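Local structure of interferon gamma receptor 1 (Gallus gallus, 4EQ3) at residues E72-E75 / S79-F82; E44-P47 / K52-T55. The protein probably binds the cytokine interferon gamma as the alpha chain of its cell-surface receptor, the modelled chain being a piece with two fibronectin type III-like domains. All blocks are in the same frame, centred on the assembly; numbering follows the deposited sequence.

Contact 1 of 2, residues E72-E75 / S79-F82; sequences EINE and SYWF
Tyr80 reaches across from the segment entering strand 81-88 and sets its phenol against the backbone of loop 72-75. With CG anti to the carbonyl carbon (chi1 -73°), the ring points at the loop and brings its OH to the backbone, where Asn74 N donates a nearly straight hydrogen bond to Tyr80 OH (2.9 Å, 163° at the hydrogen). A tyrosine suits this place: its ring lies among apolar groups while its OH accepts from a backbone N-H of an irregular loop, resembling the tyrosine corner that opens a strand in Greek-key beta sandwiches. One water joins the same hydroxyl, 2.8 Å from Tyr80 OH, to the side-chain amide of Asn74, donating to Asn74 OD1 at 2.9 Å; that amide plane stands 79° from the ring. Ile73 CG1 lies over one face of the Tyr80 ring, its CG2 branch meets Tyr80 CE2 at 3.8 Å, and its CD1 runs on to Phe82 CZ at 3.9 Å, so that one residue touches both aromatics. At the ring's edge sits Glu75 O, 3.7 Å from Tyr80 CE2. Val45 of strand 40-46 packs against Tyr80 and Phe82, while Leu69 touches Phe82, placing the loop beside the sheet containing strands 40-46 and 81-88.

Contact 2 of 2, residues E44-P47 / K52-T55; sequences EVKP and KYQT
Val45 and Gln54 form an antiparallel hydrogen-bonded pair, Val45 N donating to Gln54 O at 2.8 Å and Gln54 N donating to Val45 O at 2.9 Å, close to the turn that joins strands 40-46 and 54-62. Tyr53 lies next to Lys46, whose CB sits over the centre of the ring, 3.5 Å from the centroid, in a CH-pi contact. CG of Lys46, anti to the backbone N (chi1 174°), turns toward Lys52, and the bend at chi3 brings CE back to 3.6 Å from Tyr53 CE2. A long aliphatic chain ending in a charge fits here, since its carbons touch the aromatic while the ammonium engages Trp81 in a cation-pi interaction. Glu44 crosses Tyr53 at about a right angle, its carboxylate plane almost parallel to the ring, with OE1 3.7 Å from Tyr53 CB. Val45 CG1 and Gln54 CG run the same way, 3.8 Å apart. Two polar ends are held from outside the hairpin: Glu44 OE1 by a salt bridge to Arg83, and Tyr53 OH by a hydrogen bond to Glu97, so charge and aromatic surface together tie this edge hairpin to the rest of its sheet.

The two contacts lie in the same N-terminal domain, their centres about 9 Å apart, and meet along the neighbouring antiparallel strands 40-46 and 81-88. The hairpin precedes the loop contact in sequence, yet they touch directly: Lys46 N lies 2.8 Å from Trp81 O, a probable hydrogen bond. On one face of this sheet Val45 CG2 packs 3.4 Å from Phe82 CE2, extending the apolar cluster of contact 1 under the hairpin. On the other, Trp81 CB approaches Tyr53 OH at 3.2 Å, beside Lys46. Strand 81-88 thus presents Phe82 to Ile73, the buried residue of the loop, and Trp81 to the aromatic and charged surface of 44-47 / 52-55.

Contact 1 of 2, residues E72-E75 / S79-F82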
loop_
_atom_site.group_PDB
_atom_site.type_symbol
_atom_site.label_atom_id
_atom_site.label_comp_id
_atom_site.label_asym_id
_atom_site.label_seq_id
_atom_site.Cartn_x
_atom_site.Cartn_y
_atom_site.Cartn_z
ATOM N N GLU A 72 -7.305 -11.272 -4.655
ATOM C CA GLU A 72 -8.756 -11.245 -4.816
ATOM C C GLU A 72 -9.245 -9.843 -5.136
ATOM O O GLU A 72 -10.409 -9.638 -5.477
ATOM C CB GLU A 72 -9.438 -11.716 -3.531
ATOM C CG GLU A 72 -9.021 -13.106 -3.079
ATOM C CD GLU A 72 -9.619 -14.190 -3.953
ATOM O OE1 GLU A 72 -10.713 -13.959 -4.527
ATOM O OE2 GLU A 72 -8.993 -15.266 -4.066
ATOM N N ILE A 73 -8.355 -8.872 -5.008
ATOM C CA ILE A 73 -8.734 -7.477 -5.166
ATOM C C ILE A 73 -8.139 -6.914 -6.435
ATOM O O ILE A 73 -6.923 -6.784 -6.562
ATOM C CB ILE A 73 -8.282 -6.655 -3.954
ATOM C CG1 ILE A 73 -9.009 -7.158 -2.701
ATOM C CG2 ILE A 73 -8.521 -5.167 -4.193
ATOM C CD1 ILE A 73 -8.485 -6.593 -1.399
ATOM N N ASN A 74 -8.994 -6.604 -7.399
ATOM C CA ASN A 74 -8.501 -6.087 -8.666
ATOM C C ASN A 74 -9.336 -4.912 -9.148
ATOM O O ASN A 74 -9.439 -4.647 -10.348
ATOM C CB ASN A 74 -8.448 -7.192 -9.712
ATOM C CG ASN A 74 -9.676 -8.060 -9.692
ATOM O OD1 ASN A 74 -10.782 -7.592 -9.964
ATOM N ND2 ASN A 74 -9.495 -9.339 -9.363
ATOM N N GLU A 75 -9.933 -4.224 -8.184
ATOM C CA GLU A 75 -10.673 -2.997 -8.429
ATOM C C GLU A 75 -10.224 -2.039 -7.344
ATOM O O GLU A 75 -10.174 -2.415 -6.175
ATOM C CB GLU A 75 -12.178 -3.246 -8.300
ATOM C CG GLU A 75 -12.759 -4.194 -9.347
ATOM C CD GLU A 75 -12.795 -3.575 -10.733
ATOM O OE1 GLU A 75 -12.671 -2.337 -10.836
ATOM O OE2 GLU A 75 -12.939 -4.329 -11.720
ATOM N N SER A 79 -16.304 -1.534 -4.227
ATOM C CA SER A 79 -16.288 -2.069 -2.870
ATOM C C SER A 79 -16.123 -3.591 -2.823
ATOM O O SER A 79 -16.453 -4.306 -3.775
ATOM C CB SER A 79 -17.575 -1.675 -2.127
ATOM O OG SER A 79 -17.721 -0.268 -2.033
ATOM N N TYR A 80 -15.593 -4.070 -1.701
ATOM C CA TYR A 80 -15.492 -5.498 -1.425
ATOM C C TYR A 80 -15.953 -5.721 0.004
ATOM O O TYR A 80 -15.780 -4.853 0.863
ATOM C CB TYR A 80 -14.043 -5.983 -1.543
ATOM C CG TYR A 80 -13.479 -6.094 -2.950
ATOM C CD1 TYR A 80 -13.536 -7.296 -3.652
ATOM C CD2 TYR A 80 -12.851 -5.013 -3.557
ATOM C CE1 TYR A 80 -12.994 -7.411 -4.932
ATOM C CE2 TYR A 80 -12.309 -5.122 -4.832
ATOM C CZ TYR A 80 -12.388 -6.319 -5.510
ATOM O OH TYR A 80 -11.857 -6.409 -6.772
ATOM N N TRP A 81 -16.546 -6.881 0.257
ATOM C CA TRP A 81 -16.779 -7.323 1.615
ATOM C C TRP A 81 -16.096 -8.675 1.786
ATOM O O TRP A 81 -15.914 -9.414 0.811
ATOM C CB TRP A 81 -18.276 -7.425 1.920
ATOM C CG TRP A 81 -18.913 -6.098 2.189
ATOM C CD1 TRP A 81 -19.142 -5.526 3.407
ATOM C CD2 TRP A 81 -19.384 -5.170 1.213
ATOM N NE1 TRP A 81 -19.730 -4.297 3.247
ATOM C CE2 TRP A 81 -19.893 -4.058 1.908
ATOM C CE3 TRP A 81 -19.421 -5.171 -0.183
ATOM C CZ2 TRP A 81 -20.443 -2.958 1.255
ATOM C CZ3 TRP A 81 -19.976 -4.080 -0.831
ATOM C CH2 TRP A 81 -20.472 -2.986 -0.111
ATOM N N PHE A 82 -15.697 -8.987 3.013
ATOM C CA PHE A 82 -15.117 -10.299 3.301
ATOM C C PHE A 82 -15.783 -10.864 4.539
ATOM O O PHE A 82 -16.342 -10.118 5.342
ATOM C CB PHE A 82 -13.597 -10.214 3.503
ATOM C CG PHE A 82 -12.886 -9.442 2.436
ATOM C CD1 PHE A 82 -12.597 -8.096 2.614
ATOM C CD2 PHE A 82 -12.503 -10.056 1.254
ATOM C CE1 PHE A 82 -11.936 -7.373 1.633
ATOM C CE2 PHE A 82 -11.848 -9.343 0.267
ATOM C CZ PHE A 82 -11.567 -7.993 0.454
HETATM O O HOH W 1 -13.009 -8.481 -8.344
#

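Contact 2 of 2, residues E44-P47 / K52-T55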
loop_
_atom_site.group_PDB
_atom_site.type_symbol
_atom_site.label_atom_id
_atom_site.label_comp_id
_atom_site.label_asym_id
_atom_site.label_seq_id
_atom_site.Cartn_x
_atom_site.Cartn_y
_atom_site.Cartn_z
ATOM N N GLU A 44 -14.547 -15.872 2.853
ATOM C CA GLU A 44 -15.193 -15.575 1.580
ATOM C C GLU A 44 -15.082 -14.097 1.204
ATOM O O GLU A 44 -14.954 -13.229 2.070
ATOM C CB GLU A 44 -16.661 -15.980 1.629
ATOM C CG GLU A 44 -16.867 -17.456 1.884
ATOM C CD GLU A 44 -18.299 -17.877 1.633
ATOM O OE1 GLU A 44 -19.221 -17.185 2.115
ATOM O OE2 GLU A 44 -18.496 -18.896 0.940
ATOM N N VAL A 45 -15.133 -13.824 -0.097
ATOM C CA VAL A 45 -15.105 -12.455 -0.599
ATOM C C VAL A 45 -16.351 -12.147 -1.446
ATOM O O VAL A 45 -16.806 -12.990 -2.201
ATOM C CB VAL A 45 -13.852 -12.218 -1.436
ATOM C CG1 VAL A 45 -13.741 -13.266 -2.538
ATOM C CG2 VAL A 45 -13.843 -10.804 -2.010
ATOM N N LYS A 46 -16.925 -10.983 -1.292
ATOM C CA LYS A 46 -18.021 -10.531 -2.119
ATOM C C LYS A 46 -17.544 -9.381 -3.057
ATOM O O LYS A 46 -17.364 -8.292 -2.623
ATOM C CB LYS A 46 -19.198 -10.134 -1.255
ATOM C CG LYS A 46 -20.327 -9.532 -1.997
ATOM C CD LYS A 46 -21.610 -9.519 -1.270
ATOM C CE LYS A 46 -21.614 -8.652 -0.052
ATOM N NZ LYS A 46 -22.872 -8.091 0.306
ATOM N N PRO A 47 -17.313 -9.704 -4.325
ATOM C CA PRO A 47 -16.860 -8.725 -5.315
ATOM C C PRO A 47 -18.040 -7.893 -5.792
ATOM O O PRO A 47 -19.176 -8.365 -5.733
ATOM C CB PRO A 47 -16.359 -9.593 -6.468
ATOM C CG PRO A 47 -16.428 -11.020 -5.979
ATOM C CD PRO A 47 -17.456 -11.042 -4.915
ATOM N N LYS A 52 -22.191 -11.260 -4.898
ATOM C CA LYS A 52 -22.324 -12.488 -4.144
ATOM C C LYS A 52 -21.016 -13.001 -3.502
ATOM O O LYS A 52 -20.001 -12.906 -4.088
ATOM C CB LYS A 52 -22.979 -13.566 -5.016
ATOM C CG LYS A 52 -24.405 -13.320 -5.282
ATOM C CD LYS A 52 -24.864 -13.882 -6.601
ATOM C CE LYS A 52 -26.337 -13.928 -6.654
ATOM N NZ LYS A 52 -26.851 -12.711 -6.074
ATOM N N TYR A 53 -21.080 -13.557 -2.305
ATOM C CA TYR A 53 -19.893 -14.126 -1.674
ATOM C C TYR A 53 -19.444 -15.370 -2.413
ATOM O O TYR A 53 -20.269 -16.153 -2.904
ATOM C CB TYR A 53 -20.154 -14.470 -0.211
ATOM C CG TYR A 53 -20.049 -13.280 0.699
ATOM C CD1 TYR A 53 -18.806 -12.805 1.101
ATOM C CD2 TYR A 53 -21.183 -12.628 1.155
ATOM C CE1 TYR A 53 -18.703 -11.712 1.927
ATOM C CE2 TYR A 53 -21.092 -11.533 1.988
ATOM C CZ TYR A 53 -19.837 -11.084 2.371
ATOM O OH TYR A 53 -19.719 -9.996 3.200
ATOM N N GLN A 54 -18.133 -15.534 -2.496
ATOM C CA GLN A 54 -17.538 -16.728 -3.054
ATOM C C GLN A 54 -16.318 -17.061 -2.214
ATOM O O GLN A 54 -15.777 -16.195 -1.523
ATOM C CB GLN A 54 -17.121 -16.490 -4.494
ATOM C CG GLN A 54 -15.935 -15.570 -4.640
ATOM C CD GLN A 54 -15.627 -15.279 -6.087
ATOM O OE1 GLN A 54 -16.495 -14.833 -6.837
ATOM N NE2 GLN A 54 -14.386 -15.526 -6.490
ATOM N N THR A 55 -15.878 -18.309 -2.281
ATOM C CA THR A 55 -14.758 -18.759 -1.470
ATOM C C THR A 55 -13.427 -18.152 -1.913
ATOM O O THR A 55 -13.151 -18.026 -3.108
ATOM C CB THR A 55 -14.671 -20.311 -1.447
ATOM O OG1 THR A 55 -14.991 -20.783 -0.131
ATOM C CG2 THR A 55 -13.276 -20.788 -1.830
#